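Local coordinates for protein acyl-CoA dehydrogenase (Slackia heliotrinireducens, PDB 4RM7) that belongs to the acyl-CoA dehydrogenase family, which combines an N-terminal helical domain, a beta-sheet middle domain and a C-terminal helical domain, at residues L41-V46 against T119-Y124; A48-D53 against T114-T119; K34-Q39 against Q207-F212. All blocks are in the same frame, centred on the assembly; numbering follows the deposited sequence.

Contacts 1 and 2 both use helix 43-50, one near its beginning and the other at its end, against the chain around the end of helix 106-119; they share T119 and their centres lie about 8 Å apart. Contact 2 is the buried one, an apolar meeting of helix ends within the N-terminal domain. Contact 1 is partly buried and polar, with an arginine bridging a carboxylate and a main-chain carbonyl. Contact 3, also partly buried, joins the preceding helix 29-38 to a turn of the middle domain without any hydrogen bond across it. L41 and W35 pack together between contacts 1 and 3, whereas contacts 2 and 3 do not touch.

Contact 1 of 3, residues L41-V46 against T119-Y124; sequences LPDEVV and TGRLSY
The guanidinium of R121 has V46 CG2 over one face, 3.6 Å above its plane and displaced toward the rim, while L41 O meets its edge in the plane and D43 OD1 comes to the edge tilted from that plane. R121 NH2 donates to L41 O at 2.7 Å with an N-H...O angle of 160°. R121 NH2 also forms a salt bridge with D43 OD1 at 2.6 Å. That carboxylate oxygen uses its anti lone pair, and the two charged groups are turned 77° apart, far from coplanar. A bend in the arginine chain at chi3 brings the head group to the start of the helix, where it bonds on both sides of the N-cap residue P42 in sequence. V46 CG2 also lies 3.4 Å from T119 O, and V46 O faces the CA of G120, the first residue beyond helix 106-119, which has positive phi. T119 OG1 accepts from R121 N in an ST turn that spans G120, and itself donates to E115 O. The contact thus ties the first turn of helix 43-50 to the loop leading into strand 124-127, and L41 packs on W35 of helix 29-38 and F90 of helix 90-103.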
loop_
_atom_site.group_PDB
_atom_site.type_symbol
_atom_site.label_atom_id
_atom_site.label_comp_id
_atom_site.label_asym_id
_atom_site.label_seq_id
_atom_site.Cartn_x
_atom_site.Cartn_y
_atom_site.Cartn_z
ATOM N N LEU A 41 -15.179 -27.420 -20.871
ATOM C CA LEU A 41 -15.330 -28.653 -20.116
ATOM C C LEU A 41 -16.093 -29.704 -20.924
ATOM O O LEU A 41 -16.954 -29.362 -21.749
ATOM C CB LEU A 41 -16.039 -28.373 -18.791
ATOM C CG LEU A 41 -15.429 -27.344 -17.844
ATOM C CD1 LEU A 41 -16.323 -27.174 -16.630
ATOM C CD2 LEU A 41 -14.039 -27.763 -17.416
ATOM N N PRO A 42 -15.781 -30.990 -20.689
ATOM C CA PRO A 42 -16.448 -32.076 -21.418
ATOM C C PRO A 42 -17.919 -32.170 -21.058
ATOM O O PRO A 42 -18.295 -31.764 -19.952
ATOM C CB PRO A 42 -15.703 -33.343 -20.956
ATOM C CG PRO A 42 -14.487 -32.866 -20.226
ATOM C CD PRO A 42 -14.812 -31.497 -19.702
ATOM N N ASP A 43 -18.722 -32.714 -21.967
ATOM C CA ASP A 43 -20.160 -32.865 -21.770
ATOM C C ASP A 43 -20.477 -33.555 -20.451
ATOM O O ASP A 43 -21.407 -33.167 -19.746
ATOM C CB ASP A 43 -20.797 -33.668 -22.915
ATOM C CG ASP A 43 -20.606 -33.024 -24.285
ATOM O OD1 ASP A 43 -20.326 -31.811 -24.370
ATOM O OD2 ASP A 43 -20.761 -33.744 -25.294
ATOM N N GLU A 44 -19.702 -34.583 -20.131
ATOM C CA GLU A 44 -19.940 -35.385 -18.941
ATOM C C GLU A 44 -19.816 -34.555 -17.660
ATOM O O GLU A 44 -20.610 -34.695 -16.731
ATOM C CB GLU A 44 -18.969 -36.561 -18.893
ATOM C CG GLU A 44 -19.168 -37.433 -17.677
ATOM C CD GLU A 44 -17.942 -38.255 -17.338
ATOM O OE1 GLU A 44 -16.934 -38.149 -18.073
ATOM O OE2 GLU A 44 -17.987 -38.998 -16.332
ATOM N N VAL A 45 -18.816 -33.683 -17.625
ATOM C CA VAL A 45 -18.531 -32.875 -16.450
ATOM C C VAL A 45 -19.619 -31.828 -16.256
ATOM O O VAL A 45 -20.116 -31.582 -15.155
ATOM C CB VAL A 45 -17.166 -32.186 -16.594
ATOM C CG1 VAL A 45 -16.936 -31.194 -15.455
ATOM C CG2 VAL A 45 -16.056 -33.221 -16.666
ATOM N N VAL A 46 -19.959 -31.134 -17.334
ATOM C CA VAL A 46 -21.024 -30.138 -17.280
ATOM C C VAL A 46 -22.382 -30.738 -17.003
ATOM O O VAL A 46 -23.190 -30.149 -16.310
ATOM C CB VAL A 46 -21.106 -29.238 -18.516
ATOM C CG1 VAL A 46 -19.775 -28.572 -18.793
ATOM C CG2 VAL A 46 -21.622 -30.006 -19.707
ATOM N N THR A 119 -28.505 -31.172 -20.626
ATOM C CA THR A 119 -27.125 -31.264 -21.108
ATOM C C THR A 119 -26.098 -30.512 -20.261
ATOM O O THR A 119 -24.908 -30.810 -20.337
ATOM C CB THR A 119 -26.999 -30.744 -22.540
ATOM O OG1 THR A 119 -27.078 -29.314 -22.532
ATOM C CG2 THR A 119 -28.106 -31.314 -23.415
ATOM N N GLY A 120 -26.554 -29.564 -19.456
ATOM C CA GLY A 120 -25.646 -28.767 -18.660
ATOM C C GLY A 120 -25.022 -27.632 -19.432
ATOM O O GLY A 120 -24.079 -27.012 -18.978
ATOM N N ARG A 121 -25.559 -27.363 -20.611
ATOM C CA ARG A 121 -25.069 -26.294 -21.460
ATOM C C ARG A 121 -26.214 -25.405 -21.908
ATOM O O ARG A 121 -27.362 -25.804 -21.887
ATOM C CB ARG A 121 -24.327 -26.854 -22.670
ATOM C CG ARG A 121 -22.939 -27.368 -22.358
ATOM C CD ARG A 121 -22.185 -27.758 -23.612
ATOM N NE ARG A 121 -21.317 -28.903 -23.390
ATOM C CZ ARG A 121 -20.040 -28.817 -23.048
ATOM N NH1 ARG A 121 -19.472 -27.640 -22.886
ATOM N NH2 ARG A 121 -19.330 -29.912 -22.864
ATOM N N LEU A 122 -25.884 -24.179 -22.277
ATOM C CA LEU A 122 -26.858 -23.215 -22.748
ATOM C C LEU A 122 -26.591 -22.956 -24.209
ATOM O O LEU A 122 -25.453 -22.885 -24.632
ATOM C CB LEU A 122 -26.744 -21.915 -21.970
ATOM C CG LEU A 122 -27.438 -21.872 -20.617
ATOM C CD1 LEU A 122 -27.221 -20.524 -19.965
ATOM C CD2 LEU A 122 -28.919 -22.147 -20.762
ATOM N N SER A 123 -27.646 -22.829 -24.988
ATOM C CA SER A 123 -27.513 -22.693 -26.422
ATOM C C SER A 123 -27.396 -21.245 -26.861
ATOM O O SER A 123 -27.419 -20.960 -28.041
ATOM C CB SER A 123 -28.672 -23.376 -27.138
ATOM O OG SER A 123 -29.877 -22.670 -26.946
ATOM N N TYR A 124 -27.305 -20.326 -25.915
ATOM C CA TYR A 124 -27.207 -18.918 -26.257
ATOM C C TYR A 124 -26.088 -18.205 -25.521
ATOM O O TYR A 124 -25.607 -18.677 -24.513
ATOM C CB TYR A 124 -28.536 -18.211 -26.019
ATOM C CG TYR A 124 -28.992 -18.202 -24.590
ATOM C CD1 TYR A 124 -28.616 -17.191 -23.735
ATOM C CD2 TYR A 124 -29.806 -19.200 -24.101
ATOM C CE1 TYR A 124 -29.037 -17.176 -22.427
ATOM C CE2 TYR A 124 -30.231 -19.192 -22.793
ATOM C CZ TYR A 124 -29.841 -18.177 -21.963
ATOM O OH TYR A 124 -30.259 -18.167 -20.658
#

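Contact 2 of 3, residues A48-D53 against T114-T119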
loop_
_atom_site.group_PDB
_atom_site.type_symbol
_atom_site.label_atom_id
_atom_site.label_comp_id
_atom_site.label_asym_id
_atom_site.label_seq_id
_atom_site.Cartn_x
_atom_site.Cartn_y
_atom_site.Cartn_z
ATOM N N ALA A 48 -22.859 -33.427 -15.270
ATOM C CA ALA A 48 -22.830 -33.898 -13.887
ATOM C C ALA A 48 -23.102 -32.739 -12.925
ATOM O O ALA A 48 -23.640 -32.939 -11.838
ATOM C CB ALA A 48 -21.487 -34.572 -13.567
ATOM N N PHE A 49 -22.746 -31.525 -13.337
ATOM C CA PHE A 49 -22.967 -30.359 -12.487
ATOM C C PHE A 49 -24.456 -30.067 -12.338
ATOM O O PHE A 49 -24.910 -29.798 -11.238
ATOM C CB PHE A 49 -22.236 -29.121 -13.019
ATOM C CG PHE A 49 -22.654 -27.847 -12.351
ATOM C CD1 PHE A 49 -22.080 -27.462 -11.142
ATOM C CD2 PHE A 49 -23.638 -27.034 -12.914
ATOM C CE1 PHE A 49 -22.463 -26.282 -10.496
ATOM C CE2 PHE A 49 -24.033 -25.831 -12.278
ATOM C CZ PHE A 49 -23.445 -25.461 -11.062
ATOM N N VAL A 50 -25.225 -30.121 -13.423
ATOM C CA VAL A 50 -26.647 -29.810 -13.288
ATOM C C VAL A 50 -27.404 -30.991 -12.708
ATOM O O VAL A 50 -28.552 -30.851 -12.311
ATOM C CB VAL A 50 -27.293 -29.403 -14.619
ATOM C CG1 VAL A 50 -26.792 -28.038 -15.047
ATOM C CG2 VAL A 50 -27.056 -30.459 -15.698
ATOM N N ASP A 51 -26.751 -32.140 -12.640
ATOM C CA ASP A 51 -27.347 -33.331 -12.062
ATOM C C ASP A 51 -27.025 -33.427 -10.594
ATOM O O ASP A 51 -27.422 -34.365 -9.931
ATOM C CB ASP A 51 -26.848 -34.583 -12.767
ATOM C CG ASP A 51 -27.510 -34.801 -14.094
ATOM O OD1 ASP A 51 -28.580 -34.223 -14.321
ATOM O OD2 ASP A 51 -26.951 -35.544 -14.914
ATOM N N LEU A 52 -26.303 -32.443 -10.086
ATOM C CA LEU A 52 -25.830 -32.464 -8.718
ATOM C C LEU A 52 -26.963 -32.418 -7.722
ATOM O O LEU A 52 -27.998 -31.825 -7.977
ATOM C CB LEU A 52 -24.931 -31.272 -8.464
ATOM C CG LEU A 52 -23.435 -31.519 -8.519
ATOM C CD1 LEU A 52 -22.698 -30.214 -8.318
ATOM C CD2 LEU A 52 -23.042 -32.528 -7.467
ATOM N N ASP A 53 -26.766 -33.052 -6.580
ATOM C CA ASP A 53 -27.738 -32.940 -5.523
ATOM C C ASP A 53 -27.375 -31.715 -4.729
ATOM O O ASP A 53 -26.409 -31.706 -3.999
ATOM C CB ASP A 53 -27.700 -34.161 -4.612
ATOM C CG ASP A 53 -28.660 -34.045 -3.446
ATOM O OD1 ASP A 53 -28.509 -34.781 -2.461
ATOM O OD2 ASP A 53 -29.576 -33.217 -3.510
ATOM N N THR A 114 -34.802 -26.340 -20.450
ATOM C CA THR A 114 -34.846 -27.780 -20.645
ATOM C C THR A 114 -33.534 -28.291 -21.210
ATOM O O THR A 114 -33.015 -29.313 -20.766
ATOM C CB THR A 114 -36.005 -28.175 -21.561
ATOM O OG1 THR A 114 -37.226 -28.090 -20.814
ATOM C CG2 THR A 114 -35.825 -29.598 -22.080
ATOM N N GLU A 115 -32.983 -27.563 -22.168
ATOM C CA GLU A 115 -31.722 -27.962 -22.749
ATOM C C GLU A 115 -30.613 -27.939 -21.691
ATOM O O GLU A 115 -29.754 -28.826 -21.645
ATOM C CB GLU A 115 -31.368 -27.055 -23.920
ATOM C CG GLU A 115 -30.016 -27.378 -24.507
ATOM C CD GLU A 115 -29.615 -26.444 -25.618
ATOM O OE1 GLU A 115 -28.419 -26.073 -25.658
ATOM O OE2 GLU A 115 -30.488 -26.091 -26.448
ATOM N N TYR A 116 -30.649 -26.927 -20.833
ATOM C CA TYR A 116 -29.648 -26.775 -19.793
ATOM C C TYR A 116 -29.723 -27.918 -18.780
ATOM O O TYR A 116 -28.696 -28.435 -18.338
ATOM C CB TYR A 116 -29.811 -25.420 -19.096
ATOM C CG TYR A 116 -28.816 -25.166 -17.983
ATOM C CD1 TYR A 116 -27.452 -25.185 -18.229
ATOM C CD2 TYR A 116 -29.251 -24.899 -16.682
ATOM C CE1 TYR A 116 -26.541 -24.944 -17.212
ATOM C CE2 TYR A 116 -28.353 -24.660 -15.654
ATOM C CZ TYR A 116 -27.000 -24.682 -15.927
ATOM O OH TYR A 116 -26.110 -24.442 -14.911
ATOM N N GLN A 117 -30.936 -28.322 -18.422
ATOM C CA GLN A 117 -31.117 -29.405 -17.458
ATOM C C GLN A 117 -30.771 -30.759 -18.058
ATOM O O GLN A 117 -30.313 -31.662 -17.358
ATOM C CB GLN A 117 -32.546 -29.394 -16.921
ATOM C CG GLN A 117 -32.810 -28.142 -16.091
ATOM C CD GLN A 117 -34.248 -27.991 -15.643
ATOM O OE1 GLN A 117 -34.520 -27.409 -14.591
ATOM N NE2 GLN A 117 -35.181 -28.498 -16.441
ATOM N N ASP A 118 -30.950 -30.887 -19.365
ATOM C CA ASP A 118 -30.674 -32.150 -20.030
ATOM C C ASP A 118 -29.217 -32.283 -20.472
ATOM O O ASP A 118 -28.739 -33.391 -20.679
ATOM C CB ASP A 118 -31.601 -32.332 -21.238
ATOM C CG ASP A 118 -33.076 -32.403 -20.848
ATOM O OD1 ASP A 118 -33.382 -32.630 -19.654
ATOM O OD2 ASP A 118 -33.934 -32.240 -21.746
ATOM N N THR A 119 -28.505 -31.172 -20.626
ATOM C CA THR A 119 -27.125 -31.264 -21.108
ATOM C C THR A 119 -26.098 -30.512 -20.261
ATOM O O THR A 119 -24.908 -30.810 -20.337
ATOM C CB THR A 119 -26.999 -30.744 -22.540
ATOM O OG1 THR A 119 -27.078 -29.314 -22.532
ATOM C CG2 THR A 119 -28.106 -31.314 -23.415
#
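V50 lays its CG1 methyl over one face of the Y116 ring, in a CH-pi contact 3.8 Å from the ring centroid. The methyl is displaced toward the phenol end, where Y116 CZ is the nearest atom, 3.5 Å from V50 CG1. The other branch, CG2, turns to the backbone of the opposing helix and rests 3.7 Å from Y116 O and 3.8 Å from Q117 O, so that the two methyls of one valine divide the ring and the main chain between them. Y116 arrives at this position because its CG stands anti to the backbone N (chi1 180°), which sends the ring toward helix 43-50. Its hydroxyl then meets F49 at the ring edge, in the plane of that ring, with Y116 OH 3.6 Å from F49 CE2. No hydrogen bond joins the two segments; Q117 O accepts instead from K47 NZ. Here the last turn of helix 43-50 packs on the last turns of helix 106-119. The same two aromatic side chains extend the apolar interior: F49 stacks on the ring of F90 and touches V76 and L80 of helix 70-84, Y116 reaches L94 and L97 of helix 90-103, and I60 touches both V50 and Y116.

Contact 3 of 3, residues K34-Q39 against Q207-F212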
loop_
_atom_site.group_PDB
_atom_site.type_symbol
_atom_site.label_atom_id
_atom_site.label_comp_id
_atom_site.label_asym_id
_atom_site.label_seq_id
_atom_site.Cartn_x
_atom_site.Cartn_y
_atom_site.Cartn_z
ATOM N N LYS A 34 -5.787 -29.930 -19.198
ATOM C CA LYS A 34 -6.267 -30.215 -20.539
ATOM C C LYS A 34 -7.440 -29.323 -20.882
ATOM O O LYS A 34 -7.557 -28.861 -22.009
ATOM C CB LYS A 34 -6.663 -31.693 -20.680
ATOM C CG LYS A 34 -7.504 -32.007 -21.928
ATOM C CD LYS A 34 -7.822 -33.495 -22.035
ATOM C CE LYS A 34 -8.797 -33.766 -23.165
ATOM N NZ LYS A 34 -8.211 -33.412 -24.503
ATOM N N TRP A 35 -8.317 -29.083 -19.912
ATOM C CA TRP A 35 -9.546 -28.346 -20.195
ATOM C C TRP A 35 -9.238 -26.867 -20.411
ATOM O O TRP A 35 -9.913 -26.202 -21.193
ATOM C CB TRP A 35 -10.570 -28.551 -19.070
ATOM C CG TRP A 35 -10.993 -29.982 -18.967
ATOM C CD1 TRP A 35 -10.920 -30.919 -19.954
ATOM C CD2 TRP A 35 -11.524 -30.655 -17.814
ATOM N NE1 TRP A 35 -11.381 -32.125 -19.494
ATOM C CE2 TRP A 35 -11.754 -31.995 -18.184
ATOM C CE3 TRP A 35 -11.826 -30.256 -16.508
ATOM C CZ2 TRP A 35 -12.270 -32.939 -17.299
ATOM C CZ3 TRP A 35 -12.349 -31.194 -15.630
ATOM C CH2 TRP A 35 -12.564 -32.519 -16.031
ATOM N N ARG A 36 -8.210 -26.371 -19.723
ATOM C CA ARG A 36 -7.682 -25.031 -19.973
ATOM C C ARG A 36 -7.242 -24.934 -21.430
ATOM O O ARG A 36 -7.494 -23.940 -22.104
ATOM C CB ARG A 36 -6.506 -24.709 -19.040
ATOM C CG ARG A 36 -6.879 -23.887 -17.821
ATOM C CD ARG A 36 -5.654 -23.296 -17.133
ATOM N NE ARG A 36 -5.350 -23.949 -15.857
ATOM C CZ ARG A 36 -5.625 -23.432 -14.656
ATOM N NH1 ARG A 36 -6.216 -22.242 -14.557
ATOM N NH2 ARG A 36 -5.309 -24.104 -13.547
ATOM N N LYS A 37 -6.601 -25.995 -21.908
ATOM C CA LYS A 37 -6.113 -26.078 -23.277
ATOM C C LYS A 37 -7.260 -26.175 -24.287
ATOM O O LYS A 37 -7.169 -25.632 -25.385
ATOM C CB LYS A 37 -5.169 -27.277 -23.403
ATOM C CG LYS A 37 -4.718 -27.630 -24.813
ATOM C CD LYS A 37 -5.434 -28.869 -25.358
ATOM C CE LYS A 37 -5.131 -30.127 -24.544
ATOM N NZ LYS A 37 -5.799 -31.335 -25.126
ATOM N N ASP A 38 -8.340 -26.860 -23.920
ATOM C CA ASP A 38 -9.482 -27.020 -24.823
ATOM C C ASP A 38 -10.446 -25.841 -24.695
ATOM O O ASP A 38 -11.405 -25.724 -25.465
ATOM C CB ASP A 38 -10.232 -28.326 -24.544
ATOM C CG ASP A 38 -9.385 -29.566 -24.790
ATOM O OD1 ASP A 38 -9.508 -30.526 -23.998
ATOM O OD2 ASP A 38 -8.614 -29.593 -25.775
ATOM N N GLN A 39 -10.183 -24.977 -23.715
ATOM C CA GLN A 39 -11.038 -23.829 -23.423
ATOM C C GLN A 39 -12.485 -24.267 -23.268
ATOM O O GLN A 39 -13.379 -23.750 -23.937
ATOM C CB GLN A 39 -10.919 -22.769 -24.518
ATOM C CG GLN A 39 -9.492 -22.319 -24.757
ATOM C CD GLN A 39 -9.367 -21.391 -25.941
ATOM O OE1 GLN A 39 -10.327 -20.725 -26.323
ATOM N NE2 GLN A 39 -8.178 -21.342 -26.534
ATOM N N GLN A 207 -8.206 -16.789 -17.625
ATOM C CA GLN A 207 -9.588 -17.267 -17.740
ATOM C C GLN A 207 -9.845 -17.940 -19.073
ATOM O O GLN A 207 -10.821 -17.628 -19.744
ATOM C CB GLN A 207 -10.578 -16.118 -17.537
ATOM C CG GLN A 207 -10.411 -15.443 -16.191
ATOM C CD GLN A 207 -11.275 -14.226 -16.044
ATOM O OE1 GLN A 207 -12.092 -13.920 -16.921
ATOM N NE2 GLN A 207 -11.109 -13.515 -14.933
ATOM N N SER A 208 -8.959 -18.866 -19.426
ATOM C CA SER A 208 -8.968 -19.574 -20.704
ATOM C C SER A 208 -10.287 -20.283 -21.027
ATOM O O SER A 208 -10.681 -20.366 -22.187
ATOM C CB SER A 208 -7.827 -20.589 -20.721
ATOM O OG SER A 208 -6.565 -19.931 -20.676
HETATM N N MSE A 209 -10.996 -20.726 -20.008
HETATM C CA MSE A 209 -12.177 -21.532 -20.204
HETATM C C MSE A 209 -13.386 -20.686 -20.405
HETATM O O MSE A 209 -14.508 -21.199 -20.506
HETATM C CB MSE A 209 -12.373 -22.423 -19.003
HETATM C CG MSE A 209 -11.457 -23.614 -19.139
HETATM SE SE MSE A 209 -11.880 -24.762 -17.631
HETATM C CE MSE A 209 -10.096 -24.991 -16.875
ATOM N N LEU A 210 -13.198 -19.386 -20.455
ATOM C CA LEU A 210 -14.316 -18.506 -20.663
ATOM C C LEU A 210 -13.951 -17.620 -21.844
ATOM O O LEU A 210 -13.749 -16.418 -21.707
ATOM C CB LEU A 210 -14.532 -17.684 -19.399
ATOM C CG LEU A 210 -15.893 -17.066 -19.108
ATOM C CD1 LEU A 210 -16.980 -18.120 -19.040
ATOM C CD2 LEU A 210 -15.845 -16.258 -17.824
ATOM N N PRO A 211 -13.844 -18.216 -23.024
ATOM C CA PRO A 211 -13.454 -17.460 -24.216
ATOM C C PRO A 211 -14.502 -16.461 -24.623
ATOM O O PRO A 211 -15.653 -16.827 -24.748
ATOM C CB PRO A 211 -13.387 -18.535 -25.289
ATOM C CG PRO A 211 -14.345 -19.555 -24.836
ATOM C CD PRO A 211 -14.167 -19.607 -23.354
ATOM N N PHE A 212 -14.086 -15.224 -24.850
ATOM C CA PHE A 212 -14.949 -14.116 -25.216
ATOM C C PHE A 212 -14.766 -13.701 -26.672
ATOM O O PHE A 212 -13.794 -14.060 -27.284
ATOM C CB PHE A 212 -14.589 -12.901 -24.374
ATOM C CG PHE A 212 -14.953 -13.018 -22.935
ATOM C CD1 PHE A 212 -14.269 -12.291 -21.984
ATOM C CD2 PHE A 212 -15.988 -13.834 -22.524
ATOM C CE1 PHE A 212 -14.601 -12.396 -20.643
ATOM C CE2 PHE A 212 -16.335 -13.937 -21.192
ATOM C CZ PHE A 212 -15.635 -13.221 -20.250
#
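The selenomethionine M209 reaches over the last turn of helix 29-38, its CG 3.6 Å from W35 O and its CE methyl 3.5 Å from R36 CG. With SE anti to CA (chi2 -176°), a bend at chi3 (-127°) folds that methyl back against the aliphatic root of R36. M209 CE is also 4.2 Å from W35 CB. R36 offers its CG methylene to M209, while its chain, bent at chi3 in turn, takes the guanidinium onward toward helix 351-362. Q39 makes a different kind of contact. With CG anti to the carbonyl carbon (chi1 -55°) and the chain extended beyond it, the glutamine runs alongside the S208 carbonyl, CB and CG each 3.4 Å from S208 O, and sets its OE1 3.9 Å from P211 CB. S208 in turn directs its CB at R36 O. No hydrogen bond crosses between the segments, and each backbone is organised by its own turn: a Schellman motif, with Q39 at positive phi as the C-prime residue, ends the helix, and a type I beta turn shapes Q207 to L210. Within the helix, D38 forms a salt-bridge network with K34 and K37, whose hydrogen bonds are weak. The end of helix 29-38, in the N-terminal domain, is thereby seated on the connection between strands 197-202 and 212-221 of the middle domain, with D358 of helix 351-362 touching R36 and bonded to Q207 N.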